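Local coordinates for protein beta-porphyranase A (PDB 4AW7) that hydrolyses the sulfated red-algal polysaccharide porphyran at its beta-D-galactopyranose-(1->4)-alpha-L-galactopyranose-6-sulfate linkages, releasing mostly a sulfated disaccharide, at residues A[393-398]-A[413-418]; A[366-371]-A[422-427]; A[79-82]-A[88-91]; A[73-78]-A[139-144]. All blocks are in the same frame, centred on the assembly; numbering follows the deposited sequence.

Contact 1 of 4, residues A[393-398]-A[413-418]; sequences LYIALD and NSWKDV
Strand residues Leu393 and Ile395 meet Trp415 and Val418 of a loop of two successive beta turns without any backbone pairing between the two segments, the nearest CA atoms, those of Leu393 and Val418, standing 8.1 Å apart. Within 413-418 a type I' turn from Asn413 to Lys416 runs into a type I turn from Trp415 to Val418, and the amide N of Val418 closes the second on Trp415 O at 3.0 Å. The side chains bridge the gap that the backbones leave. Ile395 and Trp415 reach for one another from opposite directions: the end methyl CD1 of Ile395 lies 3.9 Å from Trp415 CH2 and equally near CZ3, at the far end of the six-membered ring, in an oblique approach. In Leu393, chi1 of -178° and chi2 of 63° together bring CD2 to the indole edge, close to the ring plane, 4.4 Å from Trp415 CZ3. The side chains of Leu393 and Val418 cross at about a right angle, CD2 of Leu393 being 4.1 Å from CG2 of Val418. Away from this packing, Lys416 NZ bonds Asp417 OD1 at 2.9 Å, a salt bridge on the syn side of the carboxylate, while Asp417 OD2 is held by Tyr26. Val24 touches both Ile395 and Trp415, so the packing joins strand 392-399 to the loop that leads into strand 418-419 and to strand 21-25. With no hydrogen bond passing between the segments, their mutual hold is one of apolar fit, and the charged pair Lys416-Asp417 takes no part in it.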
# COMPACT_ATOMS: atom_id res chain seq x y z
N LEU A 393 -10.87 -9.59 20.82
CA LEU A 393 -9.76 -10.09 20.03
C LEU A 393 -10.23 -10.31 18.59
O LEU A 393 -11.28 -10.89 18.35
CB LEU A 393 -9.28 -11.40 20.62
CG LEU A 393 -8.07 -12.07 19.96
CD1 LEU A 393 -6.79 -11.22 20.05
CD2 LEU A 393 -7.86 -13.49 20.60
N TYR A 394 -9.41 -9.83 17.64
CA TYR A 394 -9.65 -9.98 16.21
C TYR A 394 -8.49 -10.73 15.61
O TYR A 394 -7.34 -10.35 15.83
CB TYR A 394 -9.79 -8.61 15.50
CG TYR A 394 -10.83 -7.74 16.14
CD1 TYR A 394 -12.16 -7.85 15.76
CD2 TYR A 394 -10.50 -6.80 17.10
CE1 TYR A 394 -13.12 -7.08 16.33
CE2 TYR A 394 -11.50 -5.99 17.69
CZ TYR A 394 -12.81 -6.18 17.31
OH TYR A 394 -13.79 -5.39 17.92
N ILE A 395 -8.77 -11.80 14.86
CA ILE A 395 -7.71 -12.61 14.20
C ILE A 395 -8.11 -12.73 12.74
O ILE A 395 -9.23 -13.12 12.45
CB ILE A 395 -7.57 -14.01 14.81
CG1 ILE A 395 -7.16 -13.92 16.29
CG2 ILE A 395 -6.58 -14.83 14.02
CD1 ILE A 395 -7.36 -15.26 17.06
N ALA A 396 -7.21 -12.32 11.82
CA ALA A 396 -7.51 -12.31 10.40
C ALA A 396 -6.53 -13.17 9.63
O ALA A 396 -5.34 -13.16 9.95
CB ALA A 396 -7.51 -10.87 9.83
N LEU A 397 -7.05 -13.85 8.62
CA LEU A 397 -6.25 -14.72 7.73
C LEU A 397 -6.64 -14.48 6.29
O LEU A 397 -7.81 -14.36 5.97
CB LEU A 397 -6.46 -16.22 8.07
CG LEU A 397 -6.17 -16.62 9.51
CD1 LEU A 397 -7.43 -16.54 10.35
CD2 LEU A 397 -5.44 -17.98 9.55
N ASP A 398 -5.65 -14.53 5.42
CA ASP A 398 -5.84 -14.38 3.97
C ASP A 398 -5.01 -15.43 3.24
O ASP A 398 -3.89 -15.68 3.64
CB ASP A 398 -5.38 -12.98 3.53
CG ASP A 398 -5.63 -12.72 2.07
OD1 ASP A 398 -6.78 -12.76 1.65
OD2 ASP A 398 -4.63 -12.45 1.36
N ASN A 413 -1.95 -20.79 25.61
CA ASN A 413 -2.91 -20.92 26.72
C ASN A 413 -4.16 -21.73 26.33
O ASN A 413 -5.17 -21.71 27.05
CB ASN A 413 -3.37 -19.55 27.22
CG ASN A 413 -2.24 -18.71 27.72
OD1 ASN A 413 -2.10 -17.55 27.30
ND2 ASN A 413 -1.41 -19.27 28.56
N SER A 414 -4.10 -22.40 25.18
CA SER A 414 -5.24 -23.16 24.68
C SER A 414 -6.52 -22.35 24.64
O SER A 414 -7.61 -22.84 24.91
CB SER A 414 -5.44 -24.42 25.54
OG SER A 414 -4.26 -25.20 25.52
N TRP A 415 -6.38 -21.06 24.32
CA TRP A 415 -7.50 -20.13 24.23
C TRP A 415 -8.37 -20.06 25.49
O TRP A 415 -9.55 -19.73 25.41
CB TRP A 415 -8.41 -20.50 23.04
CG TRP A 415 -7.68 -20.70 21.75
CD1 TRP A 415 -7.45 -21.88 21.12
CD2 TRP A 415 -7.09 -19.69 20.92
NE1 TRP A 415 -6.78 -21.68 19.95
CE2 TRP A 415 -6.52 -20.34 19.81
CE3 TRP A 415 -7.01 -18.30 21.00
CZ2 TRP A 415 -5.89 -19.65 18.78
CZ3 TRP A 415 -6.35 -17.61 19.98
CH2 TRP A 415 -5.81 -18.30 18.88
N LYS A 416 -7.77 -20.32 26.65
CA LYS A 416 -8.56 -20.39 27.90
C LYS A 416 -9.36 -19.12 28.19
O LYS A 416 -10.45 -19.19 28.80
CB LYS A 416 -7.63 -20.75 29.08
CG LYS A 416 -6.82 -19.59 29.65
CD LYS A 416 -5.79 -20.05 30.68
CE LYS A 416 -4.99 -18.88 31.22
NZ LYS A 416 -5.84 -17.89 31.96
N ASP A 417 -8.84 -17.96 27.78
CA ASP A 417 -9.42 -16.66 28.09
C ASP A 417 -10.37 -16.15 27.01
O ASP A 417 -10.87 -15.03 27.11
CB ASP A 417 -8.28 -15.64 28.25
CG ASP A 417 -7.24 -16.11 29.24
OD1 ASP A 417 -7.60 -16.25 30.43
OD2 ASP A 417 -6.09 -16.36 28.82
N VAL A 418 -10.60 -16.94 25.97
CA VAL A 418 -11.34 -16.52 24.77
C VAL A 418 -12.70 -17.22 24.73
O VAL A 418 -12.81 -18.40 25.10
CB VAL A 418 -10.49 -16.80 23.53
CG1 VAL A 418 -11.25 -16.46 22.22
CG2 VAL A 418 -9.21 -15.97 23.64

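Contact 2 of 4, residues A[366-371]-A[422-427]; sequences KNVKGE and TKRSLY
Arg424 links a strand of the beta-sandwich domain to the loop 366-371, taking one backbone carbonyl, that of Lys366, end-on with both terminal nitrogens. Two donors of one guanidinium thus share a single acceptor oxygen. The bond from NH1 to Lys366 O is the shorter and straighter, 2.8 Å with an N-H...O angle of 162°, and it arrives in the carbonyl plane on a lone pair. NH2 reaches the same Lys366 O at 3.2 Å with a more bent angle of 136°, tilted from that plane. Seen from the arginine, the oxygen lies at the guanidinium edge and almost exactly in its plane, so the two bonds together restrict rotation of the group. A straight stem makes the reach possible: with CG beside the backbone N (chi1 -52°) and the chain extended from CG to NE, the guanidinium is carried well clear of the strand. The reach is needed because Lys366 CA and Arg424 CA are 10.3 Å apart. NH1 has a second carbonyl, Leu364 O, at the end of helix 359-365. The positive group thus binds two backbone oxygens near the C-terminal end of that helix, where the helix dipole would probably favour it. The ammonium of Lys366 turns elsewhere, to Asp62 O. Farther out, Tyr436 and Val459 on the neighbouring strands 433-441 and 454-462 touch the arginine side chain. Val368, which itself packs on Val457 and Phe387, runs past it in the opposite direction, bringing its CG2 methyl obliquely to within 4.2 Å of Arg424 NH1.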
# COMPACT_ATOMS: atom_id res chain seq x y z
N LYS A 366 -15.26 -4.41 9.84
CA LYS A 366 -15.92 -3.46 10.72
C LYS A 366 -15.58 -3.76 12.18
O LYS A 366 -15.48 -4.92 12.60
CB LYS A 366 -17.45 -3.48 10.50
CG LYS A 366 -18.19 -2.33 11.23
CD LYS A 366 -19.68 -2.38 10.87
CE LYS A 366 -20.61 -1.60 11.81
NZ LYS A 366 -21.96 -1.55 11.29
N ASN A 367 -15.34 -2.71 12.94
CA ASN A 367 -14.96 -2.79 14.36
C ASN A 367 -13.58 -3.29 14.66
O ASN A 367 -13.15 -3.23 15.80
CB ASN A 367 -16.04 -3.51 15.20
CG ASN A 367 -17.36 -2.72 15.23
OD1 ASN A 367 -17.38 -1.58 15.67
ND2 ASN A 367 -18.40 -3.32 14.74
N VAL A 368 -12.85 -3.75 13.64
CA VAL A 368 -11.51 -4.28 13.88
C VAL A 368 -10.58 -3.12 14.23
O VAL A 368 -10.41 -2.19 13.46
CB VAL A 368 -10.96 -5.08 12.69
CG1 VAL A 368 -9.51 -5.52 12.93
CG2 VAL A 368 -11.87 -6.28 12.36
N LYS A 369 -9.97 -3.22 15.38
CA LYS A 369 -9.06 -2.22 15.92
C LYS A 369 -8.38 -2.80 17.16
O LYS A 369 -8.69 -3.93 17.59
CB LYS A 369 -9.79 -0.93 16.21
CG LYS A 369 -10.75 -1.09 17.32
CD LYS A 369 -11.46 0.20 17.78
CE LYS A 369 -12.29 0.78 16.72
NZ LYS A 369 -13.53 1.40 17.28
N GLY A 370 -7.50 -2.02 17.77
CA GLY A 370 -6.80 -2.43 18.95
C GLY A 370 -5.32 -2.53 18.78
O GLY A 370 -4.78 -2.27 17.69
N GLU A 371 -4.64 -2.95 19.82
CA GLU A 371 -3.21 -3.16 19.79
C GLU A 371 -2.89 -4.46 19.10
O GLU A 371 -3.49 -5.50 19.36
CB GLU A 371 -2.63 -3.16 21.19
CG GLU A 371 -2.65 -1.75 21.81
CD GLU A 371 -2.19 -1.71 23.23
OE1 GLU A 371 -2.76 -2.45 24.04
OE2 GLU A 371 -1.29 -0.90 23.53
N THR A 422 -17.03 -15.50 16.81
CA THR A 422 -17.78 -15.31 15.57
C THR A 422 -16.79 -15.33 14.40
O THR A 422 -15.70 -14.75 14.45
CB THR A 422 -18.60 -14.03 15.60
OG1 THR A 422 -19.50 -14.04 16.74
CG2 THR A 422 -19.38 -13.84 14.36
N LYS A 423 -17.16 -16.04 13.35
CA LYS A 423 -16.34 -16.14 12.17
C LYS A 423 -16.97 -15.34 11.04
O LYS A 423 -18.11 -15.64 10.62
CB LYS A 423 -16.18 -17.59 11.73
CG LYS A 423 -15.37 -17.74 10.49
CD LYS A 423 -15.03 -19.16 10.12
CE LYS A 423 -16.26 -19.97 9.83
NZ LYS A 423 -16.91 -19.67 8.53
N ARG A 424 -16.25 -14.35 10.53
CA ARG A 424 -16.62 -13.66 9.30
C ARG A 424 -15.79 -14.20 8.15
O ARG A 424 -14.59 -14.38 8.27
CB ARG A 424 -16.33 -12.17 9.45
CG ARG A 424 -16.93 -11.49 10.69
CD ARG A 424 -16.45 -10.07 10.79
NE ARG A 424 -16.95 -9.40 11.97
CZ ARG A 424 -16.62 -8.16 12.30
NH1 ARG A 424 -15.79 -7.47 11.53
NH2 ARG A 424 -17.05 -7.60 13.41
N SER A 425 -16.43 -14.42 7.02
CA SER A 425 -15.77 -14.94 5.83
C SER A 425 -16.22 -14.17 4.60
O SER A 425 -17.41 -14.06 4.36
CB SER A 425 -16.12 -16.40 5.64
OG SER A 425 -15.65 -16.87 4.42
N LEU A 426 -15.26 -13.71 3.82
CA LEU A 426 -15.50 -13.05 2.55
C LEU A 426 -14.75 -13.82 1.47
O LEU A 426 -13.51 -13.82 1.41
CB LEU A 426 -15.07 -11.59 2.59
CG LEU A 426 -15.56 -10.71 1.42
CD1 LEU A 426 -15.27 -9.26 1.76
CD2 LEU A 426 -14.98 -11.12 0.07
N TYR A 427 -15.51 -14.52 0.63
CA TYR A 427 -14.95 -15.32 -0.45
C TYR A 427 -15.35 -14.68 -1.77
O TYR A 427 -16.52 -14.45 -2.01
CB TYR A 427 -15.47 -16.77 -0.38
CG TYR A 427 -15.10 -17.60 -1.60
CD1 TYR A 427 -13.82 -17.59 -2.10
CD2 TYR A 427 -16.03 -18.41 -2.25
CE1 TYR A 427 -13.44 -18.33 -3.21
CE2 TYR A 427 -15.64 -19.17 -3.38
CZ TYR A 427 -14.36 -19.09 -3.85
OH TYR A 427 -14.01 -19.87 -4.96

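Contact 3 of 4, residues A[79-82]-A[88-91]; sequences YNKT and YPQM. With L6S (6-O-sulfo-alpha-L-galactopyranose), chain B.
Two kinks, at chi2 (-55°) and chi4 (-58°), fold the side chain of Lys81 so that its first carbons rest on Pro89 while its ammonium swings off to the bound sugar sulfate. The proline ring is crossed at a slant: CB of Lys81 lies 4.0 Å from CB of Pro89, and Lys81 CG comes close to Pro89 CG. Thr82, next along the helix, sets its methyl anti to the carbonyl carbon, and CG2 meets the same side of the proline ring at its N and CD end, 3.9 Å from Pro89 CD. Its hydroxyl is engaged instead by Lys87 O and the amide of Glu84, which ties the helix end to the short loop leading to Pro89. At the far end of Lys81, NZ hydrogen-bonds O1S of the 6-sulfate of the L-galactose at 3.0 Å and also lies 2.8 Å from its O2S. Asn80 OD1 receives NZ of Lys81 at 3.2 Å, in the amide plane on a lone pair, and Tyr77 O takes it as well, so two carbonyl oxygens orient the ammonium and probably help stabilise its charge beside the sulfate. The Asn80 amide also makes weak, long bonds with the sugar's O4. Lys81 is an established substrate-binding residue whose partner is the sulfate that distinguishes porphyran from agarose; Trp72 NE1 bonds the same sugar. The contact itself lies at the surface, on the last turn of helix 74-82, where Pro89 touches both Ala78 of that helix and Trp126 of helix 120-132, and the ring of Tyr88 stacks on the same tryptophan.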
# COMPACT_ATOMS: atom_id res chain seq x y z
N TYR A 79 -6.86 26.90 -13.56
CA TYR A 79 -7.26 26.82 -14.97
C TYR A 79 -8.72 27.23 -15.13
O TYR A 79 -9.09 27.91 -16.09
CB TYR A 79 -6.96 25.45 -15.58
CG TYR A 79 -7.26 25.44 -17.05
CD1 TYR A 79 -6.27 25.78 -18.00
CD2 TYR A 79 -8.52 25.08 -17.52
CE1 TYR A 79 -6.58 25.81 -19.37
CE2 TYR A 79 -8.80 25.10 -18.87
CZ TYR A 79 -7.84 25.46 -19.78
OH TYR A 79 -8.18 25.49 -21.12
N ASN A 80 -9.54 26.87 -14.15
CA ASN A 80 -10.96 27.24 -14.15
C ASN A 80 -11.16 28.77 -14.16
O ASN A 80 -12.15 29.25 -14.74
CB ASN A 80 -11.67 26.57 -12.97
CG ASN A 80 -13.12 26.95 -12.83
OD1 ASN A 80 -13.45 27.81 -12.03
ND2 ASN A 80 -13.99 26.27 -13.55
N LYS A 81 -10.20 29.49 -13.59
CA LYS A 81 -10.23 30.98 -13.59
C LYS A 81 -9.57 31.59 -14.82
O LYS A 81 -10.11 32.53 -15.39
CB LYS A 81 -9.52 31.54 -12.36
CG LYS A 81 -10.00 30.96 -11.01
CD LYS A 81 -11.50 31.08 -10.80
CE LYS A 81 -11.97 30.30 -9.56
NZ LYS A 81 -11.60 28.79 -9.66
N THR A 82 -8.38 31.11 -15.21
CA THR A 82 -7.58 31.81 -16.23
C THR A 82 -7.72 31.20 -17.62
O THR A 82 -7.42 31.87 -18.63
CB THR A 82 -6.09 31.85 -15.88
OG1 THR A 82 -5.56 30.52 -15.98
CG2 THR A 82 -5.85 32.38 -14.47
N TYR A 88 -1.76 31.92 -13.29
CA TYR A 88 -2.44 31.78 -12.00
C TYR A 88 -3.16 33.07 -11.61
O TYR A 88 -2.67 34.18 -11.90
CB TYR A 88 -1.43 31.31 -10.94
CG TYR A 88 -0.72 30.08 -11.44
CD1 TYR A 88 -1.42 28.90 -11.67
CD2 TYR A 88 0.62 30.11 -11.75
CE1 TYR A 88 -0.80 27.78 -12.20
CE2 TYR A 88 1.26 28.99 -12.24
CZ TYR A 88 0.52 27.82 -12.50
OH TYR A 88 1.16 26.70 -13.03
N PRO A 89 -4.37 32.93 -11.05
CA PRO A 89 -5.17 34.10 -10.64
C PRO A 89 -4.64 34.62 -9.31
O PRO A 89 -3.69 34.09 -8.77
CB PRO A 89 -6.56 33.53 -10.50
CG PRO A 89 -6.26 32.13 -9.90
CD PRO A 89 -5.03 31.67 -10.69
N GLN A 90 -5.20 35.73 -8.80
CA GLN A 90 -4.87 36.13 -7.44
C GLN A 90 -5.84 35.43 -6.48
O GLN A 90 -7.03 35.31 -6.74
CB GLN A 90 -4.93 37.66 -7.23
CG GLN A 90 -4.37 38.52 -8.38
CD GLN A 90 -2.86 38.72 -8.32
OE1 GLN A 90 -2.36 39.53 -7.53
NE2 GLN A 90 -2.13 38.00 -9.17
N MET A 91 -5.30 34.95 -5.38
CA MET A 91 -6.09 34.27 -4.37
C MET A 91 -6.61 35.36 -3.40
O MET A 91 -5.84 36.23 -2.99
CB MET A 91 -5.16 33.26 -3.68
CG MET A 91 -5.82 32.14 -2.98
SD MET A 91 -6.89 31.18 -4.01
CE MET A 91 -7.73 30.26 -2.71
O1S L6S B . -13.45 27.40 -7.80
O2S L6S B . -12.20 26.11 -9.46
O3S L6S B . -12.66 25.15 -7.22
C1 L6S B . -16.15 23.66 -11.93
C2 L6S B . -17.25 24.36 -12.75
C3 L6S B . -18.21 25.13 -11.84
C4 L6S B . -17.39 26.12 -10.97
C5 L6S B . -16.31 25.35 -10.17
C6 L6S B . -15.42 26.28 -9.39
O2 L6S B . -18.03 23.40 -13.49
O3 L6S B . -19.16 25.86 -12.61
O4 L6S B . -16.78 27.11 -11.84
O5 L6S B . -15.43 24.54 -11.05
O6 L6S B . -14.47 25.49 -8.69
S1 L6S B . -13.17 26.03 -8.32

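Contact 4 of 4, residues A[73-78]-A[139-144]; sequences GPYSYA and EFFEPL. With L6S (6-O-sulfo-alpha-L-galactopyranose), chain B.
Phe141 drives the end of its ring, CZ, against Pro74 and Tyr75 at the start of helix 74-82. The closest approach is 3.5 Å, from Phe141 CZ to Pro74 CD, with the proline coming obliquely from the opposite direction. Tyr75 crosses at about a right angle, and its CE2 stands 4.0 Å from Phe141 CZ, each ring presenting its edge to the other. Phe141 reaches them because its CG lies anti to the strand's amide nitrogen (chi1 -177°), while CA of Pro143 sits over one ring face, off-centre. Around this apolar group polar anchors fix the helix. Gly73 occupies the N-cap, and its amide N bonds Ser76 OG at 2.9 Å; Glu107 holds both Ser76 OG and Tyr75 N. The hydroxyl of Tyr75 is bound by Ala123 O, and Ile174 of helix 160-179 touches both Tyr75 and Phe141. Two residues on from Tyr75, Tyr77 turns its ring edge to the sulfate of the bound sugar, with CD2 3.4 Å from O3S. Strand 136-142 of the parallel sheet thus packs, through Phe141, on the helix that follows strand 66-71 of the same sheet, an arrangement consistent with a beta/alpha-barrel catalytic domain, and Tyr77 brings the sugar site to that same helix.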
# COMPACT_ATOMS: atom_id res chain seq x y z
N GLY A 73 -7.41 20.52 -7.28
CA GLY A 73 -6.28 21.09 -6.63
C GLY A 73 -5.99 22.48 -7.18
O GLY A 73 -6.84 23.07 -7.84
N PRO A 74 -4.80 22.97 -6.88
CA PRO A 74 -4.48 24.35 -7.31
C PRO A 74 -4.55 24.55 -8.80
O PRO A 74 -4.83 25.69 -9.25
CB PRO A 74 -3.04 24.55 -6.81
CG PRO A 74 -2.82 23.48 -5.77
CD PRO A 74 -3.70 22.35 -6.14
N TYR A 75 -4.25 23.51 -9.57
CA TYR A 75 -4.07 23.66 -11.02
C TYR A 75 -5.41 23.56 -11.74
O TYR A 75 -5.67 24.34 -12.68
CB TYR A 75 -2.97 22.70 -11.54
CG TYR A 75 -1.72 22.94 -10.78
CD1 TYR A 75 -0.97 24.10 -11.00
CD2 TYR A 75 -1.32 22.11 -9.75
CE1 TYR A 75 0.12 24.41 -10.23
CE2 TYR A 75 -0.22 22.41 -8.98
CZ TYR A 75 0.49 23.59 -9.20
OH TYR A 75 1.60 23.85 -8.37
N SER A 76 -6.30 22.70 -11.26
CA SER A 76 -7.66 22.65 -11.77
C SER A 76 -8.40 23.95 -11.32
O SER A 76 -9.08 24.59 -12.13
CB SER A 76 -8.36 21.30 -11.40
OG SER A 76 -8.06 20.89 -10.09
N TYR A 77 -8.19 24.39 -10.08
CA TYR A 77 -8.80 25.66 -9.63
C TYR A 77 -8.32 26.84 -10.49
O TYR A 77 -9.11 27.66 -10.96
CB TYR A 77 -8.43 25.89 -8.17
CG TYR A 77 -8.89 27.23 -7.62
CD1 TYR A 77 -8.10 28.37 -7.79
CD2 TYR A 77 -10.09 27.37 -6.91
CE1 TYR A 77 -8.50 29.60 -7.31
CE2 TYR A 77 -10.50 28.61 -6.42
CZ TYR A 77 -9.69 29.72 -6.62
OH TYR A 77 -10.04 30.97 -6.13
N ALA A 78 -7.01 26.93 -10.72
CA ALA A 78 -6.44 28.05 -11.47
C ALA A 78 -6.89 28.05 -12.90
O ALA A 78 -7.26 29.11 -13.44
CB ALA A 78 -4.91 28.10 -11.39
N GLU A 139 -4.78 16.96 3.85
CA GLU A 139 -3.61 16.50 4.55
C GLU A 139 -2.49 16.12 3.60
O GLU A 139 -1.31 16.23 3.97
CB GLU A 139 -3.95 15.31 5.48
CG GLU A 139 -2.79 14.82 6.32
CD GLU A 139 -3.15 13.75 7.33
OE1 GLU A 139 -4.32 13.29 7.37
OE2 GLU A 139 -2.24 13.35 8.08
N PHE A 140 -2.84 15.59 2.43
CA PHE A 140 -1.86 15.13 1.43
C PHE A 140 -2.13 15.79 0.11
O PHE A 140 -3.25 15.84 -0.37
CB PHE A 140 -1.92 13.61 1.24
CG PHE A 140 -1.78 12.84 2.52
CD1 PHE A 140 -0.54 12.63 3.06
CD2 PHE A 140 -2.89 12.39 3.22
CE1 PHE A 140 -0.38 12.00 4.26
CE2 PHE A 140 -2.75 11.73 4.41
CZ PHE A 140 -1.50 11.57 4.95
N PHE A 141 -1.05 16.28 -0.52
CA PHE A 141 -1.12 16.77 -1.90
C PHE A 141 -0.15 15.91 -2.72
O PHE A 141 1.01 15.77 -2.37
CB PHE A 141 -0.75 18.25 -1.98
CG PHE A 141 -0.87 18.85 -3.36
CD1 PHE A 141 -1.88 18.49 -4.24
CD2 PHE A 141 0.02 19.83 -3.78
CE1 PHE A 141 -1.99 19.06 -5.49
CE2 PHE A 141 -0.13 20.43 -5.03
CZ PHE A 141 -1.11 20.05 -5.87
N GLU A 142 -0.68 15.38 -3.82
CA GLU A 142 0.00 14.43 -4.71
C GLU A 142 -0.10 15.06 -6.11
O GLU A 142 -1.04 14.79 -6.86
CB GLU A 142 -0.69 13.09 -4.62
CG GLU A 142 -0.03 11.93 -5.33
CD GLU A 142 -0.82 10.63 -5.20
OE1 GLU A 142 -2.06 10.67 -5.26
OE2 GLU A 142 -0.14 9.58 -5.06
N PRO A 143 0.83 16.00 -6.43
CA PRO A 143 0.62 16.93 -7.55
C PRO A 143 0.08 16.42 -8.88
O PRO A 143 -0.72 17.09 -9.48
CB PRO A 143 2.02 17.54 -7.67
CG PRO A 143 2.47 17.70 -6.27
CD PRO A 143 1.87 16.52 -5.53
N LEU A 144 0.61 15.31 -9.40
CA LEU A 144 0.15 14.77 -10.68
C LEU A 144 -0.06 13.27 -10.60
O LEU A 144 0.86 12.54 -10.24
CB LEU A 144 1.17 15.07 -11.78
CG LEU A 144 1.53 16.52 -12.07
CD1 LEU A 144 2.72 16.59 -13.02
CD2 LEU A 144 0.30 17.25 -12.72
O1S L6S B . -13.45 27.40 -7.80
O2S L6S B . -12.20 26.11 -9.46
O3S L6S B . -12.66 25.15 -7.22
C1 L6S B . -16.15 23.66 -11.93
C2 L6S B . -17.25 24.36 -12.75
C3 L6S B . -18.21 25.13 -11.84
C4 L6S B . -17.39 26.12 -10.97
C5 L6S B . -16.31 25.35 -10.17
C6 L6S B . -15.42 26.28 -9.39
O2 L6S B . -18.03 23.40 -13.49
O3 L6S B . -19.16 25.86 -12.61
O4 L6S B . -16.78 27.11 -11.84
O5 L6S B . -15.43 24.54 -11.05
O6 L6S B . -14.47 25.49 -8.69
S1 L6S B . -13.17 26.03 -8.32

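Contacts 3 and 4 share helix 74-82 and the same sulfated sugar, yet differ in setting: contact 4 is buried against the parallel sheet of the catalytic domain, contact 3 lies at the surface on the helix's last turn. They meet directly, Tyr88 and Pro89 packing on Ala78. Contact 1 lies in the beta-sandwich, and contact 2 ties a strand of its sheet to the loop after helix 359-365; both are away from the annotated sites, and they touch through Tyr394 on that loop. Of these, contact 2 is buried and polar, whereas contact 1 is partly buried and apolar. Contacts 1 and 3, with centres about 57 Å apart, lie on opposite sides of the chain's centre.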